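PDB 6G42: minor capsid protein from Cafeteriavirus-dependent mavirus, which forms the pentons of the virophage capsid, five copies of a single jelly-roll protein assembling into the unit that probably closes each fivefold vertex. Local coordinates for residues V132-K137 and K141-T146; S168-D173 and L180-E185; S94-E99 and G110-E115. One frame throughout, in Å; residues are numbered along the deposited sequence.

All three contacts lie in the part of the chain formed by the sheets and helices between strands 74-79 and 187-189, set apart from the chain's centre. Contact 1 is the most regular and the largest, a hairpin with a buried aromatic face and a largely polar opposite face. Contact 2 is a looser hairpin at the rim of a neighbouring sheet, about 14 Å from contact 1 between centres; Phe169 and Val181 pack against the buried side of 141-146, while Glu170 and Asp173 form salt bridges to another subunit. Contact 3 has no strand pairing: a loop lays one ring on helix 106-120, and Asn114 and Ile113 of that helix in turn reach strand 132-136.

Contact 1. Residues V132-K137 and K141-T146; sequences VFSFNK and KFEITT
Phe135 sends its ring edge at the face of Phe142: CD1 of Phe135 stands over the middle of the Phe142 ring, 3.4 Å above its plane, with the two planes at 53°. The rings are turned to meet by different first torsions, CG lying anti to the backbone N in Phe135 (chi1 -180°) and anti to the carbonyl carbon in Phe142 (chi1 -69°). Phe133 meets the same ring differently. These planes are near parallel but slid so far apart that the rings barely overlap, and the touch is CE1 of Phe133 to CD2 of Phe142 at 3.5 Å. Phe133 also reaches Ile144, CD2 to CG1 at 3.7 Å. The backbones form an antiparallel beta hairpin, and helix 106-120 packs on Phe133 and Phe135 through Ile113 and Tyr106, with Phe166 adding another edge-to-face partner for Phe142. On the opposite side Asn136 ND2 donates to Glu143 OE2 at 3.1 Å, within the amide's own plane but from above that of the carboxylate. The extended Glu143 chain carries OE2 over to this amide on the neighbouring strand. In the backbone Ser134 and Glu143 form a hydrogen-bonded pair, Glu143 N to Ser134 O at 2.9 Å. Where the chain enters the turn, Lys137 forms a salt bridge with Glu170 of a neighbouring subunit.

Contact 2. Residues S168-D173 and L180-E185; sequences SFEFDD and LVILNE
Ile182 lies across the side chain of Glu170, and here the two segments cover each other most fully. The isoleucine's CG2 is 3.8 Å from Glu170 OE1 and its CD1 is 3.8 Å from Glu170 OE2, so both branches rest along the carboxylate end. Glu170 CG is anti to the backbone N (chi1 -165°) and the chain runs out extended, which lays it alongside the isoleucine. In the backbone, Ile182 N donates to Glu170 O at 3.1 Å. The same CD1 also reaches Asp172, 3.8 Å from its CB, so the methyl sits between two acidic side chains. This pair flanks a short, weakly bonded beta hairpin, strand 171-173 against strand 179-181, at the outer margin of a five-stranded antiparallel sheet. Leu180 and Val181 are its buried side, packed on Phe155, Phe158 and Ile144; Phe171 runs beside Val181, pointing the same way, CE1 to CG2 at 4.1 Å. Against that close packing stands the exposed Asp172, whose pairing is uneven: Leu180 N to Asp172 O, at 2.8 Å, is nearly straight at 172°, whereas the return bond, Asp172 N to Leu180 O, is bent and weak. Glu170 instead turns to a neighbouring subunit, whose Lys137 forms a salt bridge with its OE1, and Arg25 of that subunit forms another with Asp173.

Contact 3. Residues S94-E99 and G110-E115; sequences STFVDE and GTAINE
With CG of Phe96 anti to its carbonyl carbon (chi1 -61°) and the ring turned about a quarter turn beyond that (chi2 89°), the phenyl group leaves the 94-99 loop and ends on helix 106-120. There it meets Ala112 first: the methyl CB lies 3.7 Å from Phe96 CE1 and 4.1 Å from the ring centroid, an off-centre CH-pi contact. Thr111 comes in beside it, its side chain crossing the phenylalanine at about a right angle and giving CG2 to CE2 of the ring at 4.1 Å. The hydroxyl, OG1, bonds back to Val107 O, while CG2 faces the ring. One turn on from Thr111, Glu115 approaches from the opposite direction to Phe96. Its chain is extended beyond CG, and OE1 arrives at the ring edge, close to the ring plane, 3.5 Å from Phe96 CZ, with the carboxylate turned 44° from the ring. All three helix residues touch the one ring, and Met103 touches the same phenylalanine from the chain leading into the helix. Phe93 lies against Ala112 as well. The loop after strand 84-90 is thereby laid on helix 106-120, which in turn packs against hairpin strand 132-136. With apolar methyls and a carboxylate oxygen as the helix's share, the contact rests on van der Waals contact rather than hydrogen bonds. A carboxylate oxygen at the rim, where the ring hydrogens carry slight positive charge, is probably mildly attractive.

Contact 1. Residues V132-K137 and K141-T146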
ATOM      1  N   VAL C 132       2.614 -11.114  35.922  1.00 82.99           N
ATOM      2  CA  VAL C 132       2.250  -9.739  35.537  1.00 81.78           C
ATOM      3  C   VAL C 132       1.685  -9.697  34.109  1.00 80.09           C
ATOM      4  O   VAL C 132       2.413  -9.926  33.138  1.00 83.14           O
ATOM      5  CB  VAL C 132       3.457  -8.773  35.631  1.00 81.03           C
ATOM      6  CG1 VAL C 132       3.046  -7.345  35.273  1.00 79.46           C
ATOM      7  CG2 VAL C 132       4.063  -8.808  37.026  1.00 81.89           C
ATOM      8  N   PHE C 133       0.390  -9.399  34.000  1.00 72.73           N
ATOM      9  CA  PHE C 133      -0.250  -9.111  32.717  1.00 67.39           C
ATOM     10  C   PHE C 133      -0.088  -7.613  32.440  1.00 65.67           C
ATOM     11  O   PHE C 133      -0.308  -6.793  33.334  1.00 66.66           O
ATOM     12  CB  PHE C 133      -1.733  -9.498  32.770  1.00 65.54           C
ATOM     13  CG  PHE C 133      -2.421  -9.485  31.428  1.00 63.13           C
ATOM     14  CD1 PHE C 133      -3.028  -8.333  30.954  1.00 60.89           C
ATOM     15  CD2 PHE C 133      -2.471 -10.630  30.647  1.00 61.73           C
ATOM     16  CE1 PHE C 133      -3.662  -8.316  29.720  1.00 61.38           C
ATOM     17  CE2 PHE C 133      -3.106 -10.621  29.411  1.00 62.77           C
ATOM     18  CZ  PHE C 133      -3.704  -9.460  28.946  1.00 62.75           C
ATOM     19  N   SER C 134       0.299  -7.261  31.214  1.00 62.68           N
ATOM     20  CA  SER C 134       0.521  -5.857  30.842  1.00 62.40           C
ATOM     21  C   SER C 134       0.306  -5.602  29.352  1.00 60.61           C
ATOM     22  O   SER C 134       0.136  -6.534  28.569  1.00 59.92           O
ATOM     23  CB  SER C 134       1.934  -5.412  31.242  1.00 62.83           C
ATOM     24  OG  SER C 134       2.917  -6.014  30.410  1.00 65.19           O
ATOM     25  N   PHE C 135       0.314  -4.321  28.988  1.00 59.61           N
ATOM     26  CA  PHE C 135       0.219  -3.875  27.600  1.00 59.22           C
ATOM     27  C   PHE C 135       1.509  -3.180  27.192  1.00 60.54           C
ATOM     28  O   PHE C 135       1.930  -2.222  27.831  1.00 60.88           O
ATOM     29  CB  PHE C 135      -0.943  -2.902  27.427  1.00 56.85           C
ATOM     30  CG  PHE C 135      -1.106  -2.398  26.016  1.00 57.20           C
ATOM     31  CD1 PHE C 135      -1.504  -3.260  24.996  1.00 56.77           C
ATOM     32  CD2 PHE C 135      -0.865  -1.059  25.703  1.00 58.39           C
ATOM     33  CE1 PHE C 135      -1.657  -2.797  23.697  1.00 57.43           C
ATOM     34  CE2 PHE C 135      -1.017  -0.590  24.404  1.00 57.19           C
ATOM     35  CZ  PHE C 135      -1.415  -1.460  23.399  1.00 57.62           C
ATOM     36  N   ASN C 136       2.116  -3.662  26.115  1.00 62.14           N
ATOM     37  CA  ASN C 136       3.316  -3.056  25.564  1.00 64.90           C
ATOM     38  C   ASN C 136       2.942  -1.893  24.631  1.00 66.84           C
ATOM     39  O   ASN C 136       2.364  -2.116  23.568  1.00 67.04           O
ATOM     40  CB  ASN C 136       4.110  -4.126  24.811  1.00 65.14           C
ATOM     41  CG  ASN C 136       5.546  -3.712  24.527  1.00 65.88           C
ATOM     42  OD1 ASN C 136       5.842  -2.538  24.303  1.00 64.90           O
ATOM     43  ND2 ASN C 136       6.448  -4.686  24.527  1.00 67.66           N
ATOM     44  N   LYS C 137       3.277  -0.667  25.035  1.00 70.37           N
ATOM     45  CA  LYS C 137       3.068   0.540  24.209  1.00 72.75           C
ATOM     46  C   LYS C 137       3.756   0.471  22.843  1.00 72.32           C
ATOM     47  O   LYS C 137       3.203   0.920  21.838  1.00 72.94           O
ATOM     48  CB  LYS C 137       3.614   1.782  24.918  1.00 76.92           C
ATOM     49  CG  LYS C 137       2.873   2.229  26.162  1.00 81.09           C
ATOM     50  CD  LYS C 137       3.591   3.424  26.780  1.00 84.58           C
ATOM     51  CE  LYS C 137       2.838   4.018  27.958  1.00 85.78           C
ATOM     52  NZ  LYS C 137       2.707   3.071  29.103  1.00 85.93           N
ATOM     53  N   LYS C 141       0.884  -5.006  21.653  1.00 66.90           N
ATOM     54  CA  LYS C 141       0.576  -6.388  22.018  1.00 66.80           C
ATOM     55  C   LYS C 141       0.653  -6.535  23.524  1.00 65.53           C
ATOM     56  O   LYS C 141       1.502  -5.915  24.166  1.00 67.34           O
ATOM     57  CB  LYS C 141       1.582  -7.341  21.387  1.00 69.67           C
ATOM     58  CG  LYS C 141       1.484  -7.448  19.879  1.00 71.86           C
ATOM     59  CD  LYS C 141       2.737  -8.085  19.302  1.00 72.65           C
ATOM     60  CE  LYS C 141       2.549  -8.460  17.843  1.00 73.61           C
ATOM     61  NZ  LYS C 141       3.711  -9.232  17.331  1.00 75.02           N
ATOM     62  N   PHE C 142      -0.230  -7.357  24.083  1.00 64.77           N
ATOM     63  CA  PHE C 142      -0.230  -7.641  25.514  1.00 66.08           C
ATOM     64  C   PHE C 142       0.793  -8.727  25.830  1.00 68.32           C
ATOM     65  O   PHE C 142       0.990  -9.656  25.037  1.00 69.42           O
ATOM     66  CB  PHE C 142      -1.622  -8.059  25.985  1.00 65.09           C
ATOM     67  CG  PHE C 142      -2.628  -6.944  25.948  1.00 63.80           C
ATOM     68  CD1 PHE C 142      -3.307  -6.644  24.773  1.00 62.39           C
ATOM     69  CD2 PHE C 142      -2.895  -6.186  27.089  1.00 63.09           C
ATOM     70  CE1 PHE C 142      -4.237  -5.612  24.734  1.00 62.93           C
ATOM     71  CE2 PHE C 142      -3.824  -5.152  27.055  1.00 62.93           C
ATOM     72  CZ  PHE C 142      -4.496  -4.863  25.875  1.00 62.62           C
ATOM     73  N   GLU C 143       1.434  -8.594  26.992  1.00 68.69           N
ATOM     74  CA  GLU C 143       2.504  -9.496  27.433  1.00 69.04           C
ATOM     75  C   GLU C 143       2.197 -10.089  28.803  1.00 68.72           C
ATOM     76  O   GLU C 143       1.570  -9.437  29.642  1.00 69.85           O
ATOM     77  CB  GLU C 143       3.833  -8.741  27.518  1.00 68.93           C
ATOM     78  CG  GLU C 143       4.288  -8.107  26.216  1.00 68.02           C
ATOM     79  CD  GLU C 143       5.641  -7.438  26.347  1.00 67.79           C
ATOM     80  OE1 GLU C 143       5.839  -6.654  27.296  1.00 69.12           O
ATOM     81  OE2 GLU C 143       6.509  -7.679  25.485  1.00 69.40           O
ATOM     82  N   ILE C 144       2.658 -11.320  29.020  1.00 69.48           N
ATOM     83  CA  ILE C 144       2.599 -11.979  30.327  1.00 70.40           C
ATOM     84  C   ILE C 144       4.034 -12.250  30.759  1.00 73.32           C
ATOM     85  O   ILE C 144       4.783 -12.921  30.043  1.00 74.26           O
ATOM     86  CB  ILE C 144       1.788 -13.295  30.276  1.00 68.75           C
ATOM     87  CG1 ILE C 144       0.309 -12.996  30.007  1.00 68.87           C
ATOM     88  CG2 ILE C 144       1.904 -14.070  31.585  1.00 68.24           C
ATOM     89  CD1 ILE C 144      -0.461 -14.159  29.419  1.00 68.84           C
ATOM     90  N   THR C 145       4.402 -11.717  31.925  1.00 77.02           N
ATOM     91  CA  THR C 145       5.728 -11.922  32.519  1.00 78.90           C
ATOM     92  C   THR C 145       5.622 -12.912  33.679  1.00 82.49           C
ATOM     93  O   THR C 145       4.704 -12.818  34.499  1.00 79.43           O
ATOM     94  CB  THR C 145       6.337 -10.593  32.997  1.00 77.43           C
ATOM     95  OG1 THR C 145       6.423  -9.695  31.887  1.00 74.66           O
ATOM     96  CG2 THR C 145       7.738 -10.797  33.584  1.00 77.52           C
ATOM     97  N   THR C 146       6.579 -13.839  33.738  1.00 87.63           N
ATOM     98  CA  THR C 146       6.543 -14.976  34.667  1.00 92.33           C
ATOM     99  C   THR C 146       7.945 -15.439  35.067  1.00 96.75           C
ATOM    100  O   THR C 146       8.906 -15.254  34.318  1.00 94.72           O
ATOM    101  CB  THR C 146       5.801 -16.186  34.049  1.00 93.74           C
ATOM    102  OG1 THR C 146       6.136 -16.306  32.661  1.00 95.88           O
ATOM    103  CG2 THR C 146       4.296 -16.032  34.181  1.00 94.53           C
TER

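Contact 2. Residues S168-D173 and L180-E185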
ATOM      1  N   SER C 168      -4.217 -14.491  20.037  1.00 56.86           N
ATOM      2  CA  SER C 168      -2.855 -14.697  19.531  1.00 58.10           C
ATOM      3  C   SER C 168      -1.827 -15.274  20.543  1.00 59.98           C
ATOM      4  O   SER C 168      -0.676 -15.507  20.177  1.00 59.17           O
ATOM      5  CB  SER C 168      -2.339 -13.392  18.922  1.00 59.24           C
ATOM      6  OG  SER C 168      -2.583 -12.296  19.785  1.00 59.35           O
ATOM      7  N   PHE C 169      -2.228 -15.487  21.799  1.00 62.66           N
ATOM      8  CA  PHE C 169      -1.480 -16.351  22.727  1.00 63.39           C
ATOM      9  C   PHE C 169      -1.678 -17.820  22.324  1.00 68.60           C
ATOM     10  O   PHE C 169      -2.633 -18.151  21.612  1.00 66.14           O
ATOM     11  CB  PHE C 169      -1.950 -16.162  24.178  1.00 62.93           C
ATOM     12  CG  PHE C 169      -1.540 -14.849  24.796  1.00 62.00           C
ATOM     13  CD1 PHE C 169      -0.204 -14.597  25.111  1.00 60.68           C
ATOM     14  CD2 PHE C 169      -2.491 -13.867  25.084  1.00 59.54           C
ATOM     15  CE1 PHE C 169       0.177 -13.390  25.685  1.00 60.55           C
ATOM     16  CE2 PHE C 169      -2.115 -12.661  25.655  1.00 59.60           C
ATOM     17  CZ  PHE C 169      -0.780 -12.422  25.958  1.00 60.08           C
ATOM     18  N   GLU C 170      -0.782 -18.692  22.786  1.00 75.56           N
ATOM     19  CA  GLU C 170      -0.916 -20.142  22.567  1.00 78.97           C
ATOM     20  C   GLU C 170      -1.795 -20.747  23.668  1.00 81.34           C
ATOM     21  O   GLU C 170      -1.513 -20.572  24.858  1.00 81.33           O
ATOM     22  CB  GLU C 170       0.454 -20.826  22.532  1.00 81.64           C
ATOM     23  CG  GLU C 170       0.425 -22.238  21.947  1.00 85.19           C
ATOM     24  CD  GLU C 170       1.771 -22.953  22.009  1.00 88.12           C
ATOM     25  OE1 GLU C 170       2.812 -22.292  22.227  1.00 87.54           O
ATOM     26  OE2 GLU C 170       1.786 -24.193  21.836  1.00 88.57           O
ATOM     27  N   PHE C 171      -2.851 -21.454  23.261  1.00 82.21           N
ATOM     28  CA  PHE C 171      -3.852 -21.992  24.193  1.00 83.18           C
ATOM     29  C   PHE C 171      -3.915 -23.519  24.204  1.00 86.37           C
ATOM     30  O   PHE C 171      -3.461 -24.180  23.269  1.00 89.98           O
ATOM     31  CB  PHE C 171      -5.234 -21.413  23.881  1.00 79.49           C
ATOM     32  CG  PHE C 171      -5.371 -19.967  24.255  1.00 77.35           C
ATOM     33  CD1 PHE C 171      -5.665 -19.598  25.563  1.00 76.87           C
ATOM     34  CD2 PHE C 171      -5.189 -18.970  23.309  1.00 75.74           C
ATOM     35  CE1 PHE C 171      -5.782 -18.261  25.915  1.00 75.96           C
ATOM     36  CE2 PHE C 171      -5.306 -17.634  23.655  1.00 75.58           C
ATOM     37  CZ  PHE C 171      -5.603 -17.278  24.961  1.00 75.53           C
ATOM     38  N   ASP C 172      -4.487 -24.049  25.285  1.00 90.84           N
ATOM     39  CA  ASP C 172      -4.700 -25.489  25.476  1.00 91.94           C
ATOM     40  C   ASP C 172      -5.995 -25.677  26.269  1.00 88.14           C
ATOM     41  O   ASP C 172      -6.044 -25.376  27.464  1.00 86.92           O
ATOM     42  CB  ASP C 172      -3.503 -26.115  26.214  1.00 94.40           C
ATOM     43  CG  ASP C 172      -3.312 -27.588  25.885  1.00 94.01           C
ATOM     44  OD1 ASP C 172      -4.207 -28.398  26.206  1.00 94.20           O
ATOM     45  OD2 ASP C 172      -2.258 -27.932  25.310  1.00 94.65           O
ATOM     46  N   ASP C 173      -7.041 -26.156  25.596  1.00 86.12           N
ATOM     47  CA  ASP C 173      -8.381 -26.251  26.190  1.00 89.31           C
ATOM     48  C   ASP C 173      -8.505 -27.416  27.178  1.00 88.88           C
ATOM     49  O   ASP C 173      -8.368 -28.575  26.789  1.00 88.33           O
ATOM     50  CB  ASP C 173      -9.444 -26.398  25.093  1.00 91.85           C
ATOM     51  CG  ASP C 173      -9.559 -25.161  24.197  1.00 93.43           C
ATOM     52  OD1 ASP C 173      -8.792 -24.186  24.379  1.00 95.94           O
ATOM     53  OD2 ASP C 173     -10.432 -25.166  23.300  1.00 91.07           O
ATOM     54  N   LEU C 180      -5.847 -23.078  29.050  1.00 84.99           N
ATOM     55  CA  LEU C 180      -4.529 -22.823  29.652  1.00 89.76           C
ATOM     56  C   LEU C 180      -3.636 -21.975  28.748  1.00 89.70           C
ATOM     57  O   LEU C 180      -3.505 -22.257  27.559  1.00 93.30           O
ATOM     58  CB  LEU C 180      -3.802 -24.141  29.948  1.00 91.70           C
ATOM     59  CG  LEU C 180      -4.479 -25.152  30.873  1.00 93.91           C
ATOM     60  CD1 LEU C 180      -3.714 -26.470  30.851  1.00 94.03           C
ATOM     61  CD2 LEU C 180      -4.601 -24.625  32.296  1.00 94.41           C
ATOM     62  N   VAL C 181      -2.999 -20.961  29.329  1.00 86.55           N
ATOM     63  CA  VAL C 181      -2.030 -20.133  28.613  1.00 85.98           C
ATOM     64  C   VAL C 181      -0.660 -20.811  28.688  1.00 86.23           C
ATOM     65  O   VAL C 181      -0.035 -20.857  29.752  1.00 87.07           O
ATOM     66  CB  VAL C 181      -1.959 -18.701  29.194  1.00 84.25           C
ATOM     67  CG1 VAL C 181      -0.943 -17.849  28.442  1.00 83.30           C
ATOM     68  CG2 VAL C 181      -3.330 -18.041  29.137  1.00 84.25           C
ATOM     69  N   ILE C 182      -0.206 -21.333  27.550  1.00 86.40           N
ATOM     70  CA  ILE C 182       1.098 -21.986  27.441  1.00 85.96           C
ATOM     71  C   ILE C 182       2.211 -20.929  27.443  1.00 85.21           C
ATOM     72  O   ILE C 182       2.244 -20.060  26.569  1.00 82.68           O
ATOM     73  CB  ILE C 182       1.165 -22.868  26.172  1.00 85.39           C
ATOM     74  CG1 ILE C 182       0.213 -24.066  26.330  1.00 87.71           C
ATOM     75  CG2 ILE C 182       2.586 -23.368  25.912  1.00 86.00           C
ATOM     76  CD1 ILE C 182      -0.122 -24.781  25.036  1.00 89.85           C
ATOM     77  N   LEU C 183       3.113 -21.026  28.421  1.00 84.60           N
ATOM     78  CA  LEU C 183       4.220 -20.079  28.595  1.00 86.07           C
ATOM     79  C   LEU C 183       5.556 -20.819  28.675  1.00 88.36           C
ATOM     80  O   LEU C 183       5.721 -21.694  29.524  1.00 91.36           O
ATOM     81  CB  LEU C 183       4.013 -19.273  29.878  1.00 86.51           C
ATOM     82  CG  LEU C 183       2.714 -18.475  29.992  1.00 86.98           C
ATOM     83  CD1 LEU C 183       2.534 -17.946  31.407  1.00 87.15           C
ATOM     84  CD2 LEU C 183       2.693 -17.335  28.987  1.00 86.79           C
ATOM     85  N   ASN C 184       6.499 -20.461  27.801  1.00 89.75           N
ATOM     86  CA  ASN C 184       7.836 -21.090  27.750  1.00 92.50           C
ATOM     87  C   ASN C 184       9.032 -20.199  28.115  1.00 94.42           C
ATOM     88  O   ASN C 184      10.147 -20.709  28.251  1.00 94.45           O
ATOM     89  CB  ASN C 184       8.072 -21.673  26.352  1.00 91.59           C
ATOM     90  CG  ASN C 184       7.292 -22.952  26.116  1.00 91.50           C
ATOM     91  OD1 ASN C 184       7.371 -23.890  26.909  1.00 92.83           O
ATOM     92  ND2 ASN C 184       6.545 -23.003  25.020  1.00 91.16           N
ATOM     93  N   GLU C 185       8.812 -18.893  28.267  1.00 96.53           N
ATOM     94  CA  GLU C 185       9.899 -17.933  28.529  1.00 97.10           C
ATOM     95  C   GLU C 185       9.472 -16.879  29.549  1.00 95.55           C
ATOM     96  O   GLU C 185       8.289 -16.777  29.889  1.00 94.64           O
ATOM     97  CB  GLU C 185      10.348 -17.273  27.221  1.00101.42           C
ATOM     98  CG  GLU C 185      10.579 -18.272  26.091  1.00105.32           C
ATOM     99  CD  GLU C 185      11.291 -17.692  24.888  1.00110.15           C
ATOM    100  OE1 GLU C 185      11.090 -16.495  24.586  1.00112.59           O
ATOM    101  OE2 GLU C 185      12.039 -18.448  24.232  1.00111.55           O
TER

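Contact 3. Residues S94-E99 and G110-E115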
ATOM      1  N   SER C  94     -14.887  -1.588  37.001  1.00 72.47           N
ATOM      2  CA  SER C  94     -15.654  -0.486  37.616  1.00 70.54           C
ATOM      3  C   SER C  94     -14.807   0.706  38.084  1.00 69.25           C
ATOM      4  O   SER C  94     -15.253   1.854  37.985  1.00 61.20           O
ATOM      5  CB  SER C  94     -16.490  -1.014  38.789  1.00 70.23           C
ATOM      6  OG  SER C  94     -15.691  -1.723  39.720  1.00 69.74           O
ATOM      7  N   THR C  95     -13.595   0.423  38.571  1.00 70.27           N
ATOM      8  CA  THR C  95     -12.663   1.464  39.044  1.00 72.27           C
ATOM      9  C   THR C  95     -11.896   2.217  37.946  1.00 72.73           C
ATOM     10  O   THR C  95     -11.184   3.172  38.256  1.00 73.43           O
ATOM     11  CB  THR C  95     -11.612   0.879  40.007  1.00 74.21           C
ATOM     12  OG1 THR C  95     -10.831  -0.110  39.327  1.00 77.15           O
ATOM     13  CG2 THR C  95     -12.280   0.259  41.229  1.00 74.15           C
ATOM     14  N   PHE C  96     -12.029   1.784  36.686  1.00 75.38           N
ATOM     15  CA  PHE C  96     -11.316   2.392  35.542  1.00 73.50           C
ATOM     16  C   PHE C  96     -12.203   3.148  34.540  1.00 73.83           C
ATOM     17  O   PHE C  96     -11.688   3.816  33.640  1.00 77.88           O
ATOM     18  CB  PHE C  96     -10.551   1.304  34.786  1.00 70.90           C
ATOM     19  CG  PHE C  96      -9.517   0.600  35.613  1.00 70.62           C
ATOM     20  CD1 PHE C  96      -9.851  -0.525  36.359  1.00 71.04           C
ATOM     21  CD2 PHE C  96      -8.203   1.054  35.643  1.00 70.45           C
ATOM     22  CE1 PHE C  96      -8.894  -1.185  37.121  1.00 70.73           C
ATOM     23  CE2 PHE C  96      -7.243   0.399  36.402  1.00 70.69           C
ATOM     24  CZ  PHE C  96      -7.588  -0.722  37.143  1.00 70.85           C
ATOM     25  N   VAL C  97     -13.517   3.070  34.716  1.00 71.82           N
ATOM     26  CA  VAL C  97     -14.490   3.461  33.694  1.00 72.57           C
ATOM     27  C   VAL C  97     -15.010   4.891  33.919  1.00 73.41           C
ATOM     28  O   VAL C  97     -15.109   5.343  35.054  1.00 74.36           O
ATOM     29  CB  VAL C  97     -15.632   2.414  33.679  1.00 73.92           C
ATOM     30  CG1 VAL C  97     -16.853   2.876  32.910  1.00 75.70           C
ATOM     31  CG2 VAL C  97     -15.131   1.119  33.069  1.00 75.26           C
ATOM     32  N   ASP C  98     -15.331   5.588  32.824  1.00 76.02           N
ATOM     33  CA  ASP C  98     -15.941   6.933  32.873  1.00 78.60           C
ATOM     34  C   ASP C  98     -17.475   6.856  33.040  1.00 80.16           C
ATOM     35  O   ASP C  98     -18.034   5.769  33.153  1.00 74.94           O
ATOM     36  CB  ASP C  98     -15.534   7.763  31.627  1.00 80.87           C
ATOM     37  CG  ASP C  98     -16.422   7.503  30.396  1.00 84.76           C
ATOM     38  OD1 ASP C  98     -16.732   6.333  30.087  1.00 89.31           O
ATOM     39  OD2 ASP C  98     -16.809   8.485  29.725  1.00 84.29           O
ATOM     40  N   GLU C  99     -18.140   8.015  33.050  1.00 85.91           N
ATOM     41  CA  GLU C  99     -19.614   8.109  33.157  1.00 87.03           C
ATOM     42  C   GLU C  99     -20.382   7.221  32.178  1.00 81.66           C
ATOM     43  O   GLU C  99     -21.270   6.474  32.583  1.00 79.79           O
ATOM     44  CB  GLU C  99     -20.079   9.551  32.919  1.00 95.06           C
ATOM     45  CG  GLU C  99     -19.760  10.540  34.027  1.00102.45           C
ATOM     46  CD  GLU C  99     -20.207  11.962  33.701  1.00108.70           C
ATOM     47  OE1 GLU C  99     -20.193  12.352  32.511  1.00112.95           O
ATOM     48  OE2 GLU C  99     -20.568  12.700  34.643  1.00110.23           O
ATOM     49  N   GLY C 110      -5.047  -3.569  30.497  1.00 64.76           N
ATOM     50  CA  GLY C 110      -4.017  -4.480  30.998  1.00 65.07           C
ATOM     51  C   GLY C 110      -3.887  -4.487  32.509  1.00 66.81           C
ATOM     52  O   GLY C 110      -3.849  -5.555  33.122  1.00 67.45           O
ATOM     53  N   THR C 111      -3.824  -3.292  33.099  1.00 70.00           N
ATOM     54  CA  THR C 111      -3.765  -3.118  34.559  1.00 69.89           C
ATOM     55  C   THR C 111      -4.943  -3.815  35.258  1.00 73.04           C
ATOM     56  O   THR C 111      -4.740  -4.557  36.220  1.00 75.39           O
ATOM     57  CB  THR C 111      -3.732  -1.619  34.940  1.00 69.85           C
ATOM     58  OG1 THR C 111      -2.605  -0.990  34.319  1.00 68.38           O
ATOM     59  CG2 THR C 111      -3.623  -1.421  36.458  1.00 70.42           C
ATOM     60  N   ALA C 112      -6.158  -3.595  34.755  1.00 73.28           N
ATOM     61  CA  ALA C 112      -7.371  -4.206  35.320  1.00 70.69           C
ATOM     62  C   ALA C 112      -7.303  -5.735  35.362  1.00 70.61           C
ATOM     63  O   ALA C 112      -7.667  -6.350  36.361  1.00 72.69           O
ATOM     64  CB  ALA C 112      -8.599  -3.757  34.544  1.00 70.59           C
ATOM     65  N   ILE C 113      -6.836  -6.337  34.276  1.00 72.19           N
ATOM     66  CA  ILE C 113      -6.642  -7.787  34.209  1.00 73.17           C
ATOM     67  C   ILE C 113      -5.551  -8.223  35.197  1.00 73.87           C
ATOM     68  O   ILE C 113      -5.645  -9.295  35.793  1.00 73.33           O
ATOM     69  CB  ILE C 113      -6.317  -8.244  32.759  1.00 74.68           C
ATOM     70  CG1 ILE C 113      -7.559  -8.065  31.866  1.00 75.57           C
ATOM     71  CG2 ILE C 113      -5.855  -9.702  32.707  1.00 73.46           C
ATOM     72  CD1 ILE C 113      -7.279  -8.069  30.376  1.00 76.35           C
ATOM     73  N   ASN C 114      -4.533  -7.379  35.364  1.00 75.30           N
ATOM     74  CA  ASN C 114      -3.410  -7.651  36.270  1.00 76.83           C
ATOM     75  C   ASN C 114      -3.806  -7.668  37.746  1.00 79.12           C
ATOM     76  O   ASN C 114      -3.415  -8.574  38.479  1.00 81.84           O
ATOM     77  CB  ASN C 114      -2.292  -6.619  36.060  1.00 75.20           C
ATOM     78  CG  ASN C 114      -0.953  -7.086  36.604  1.00 75.60           C
ATOM     79  OD1 ASN C 114      -0.631  -8.273  36.562  1.00 76.89           O
ATOM     80  ND2 ASN C 114      -0.160  -6.150  37.114  1.00 77.20           N
ATOM     81  N   GLU C 115      -4.564  -6.659  38.174  1.00 80.68           N
ATOM     82  CA  GLU C 115      -5.025  -6.553  39.569  1.00 81.18           C
ATOM     83  C   GLU C 115      -5.988  -7.682  39.965  1.00 81.07           C
ATOM     84  O   GLU C 115      -5.977  -8.133  41.113  1.00 82.37           O
ATOM     85  CB  GLU C 115      -5.677  -5.187  39.819  1.00 80.76           C
ATOM     86  CG  GLU C 115      -4.694  -4.023  39.791  1.00 79.91           C
ATOM     87  CD  GLU C 115      -5.358  -2.658  39.924  1.00 80.38           C
ATOM     88  OE1 GLU C 115      -6.605  -2.575  39.930  1.00 78.79           O
ATOM     89  OE2 GLU C 115      -4.621  -1.653  40.017  1.00 83.33           O
TER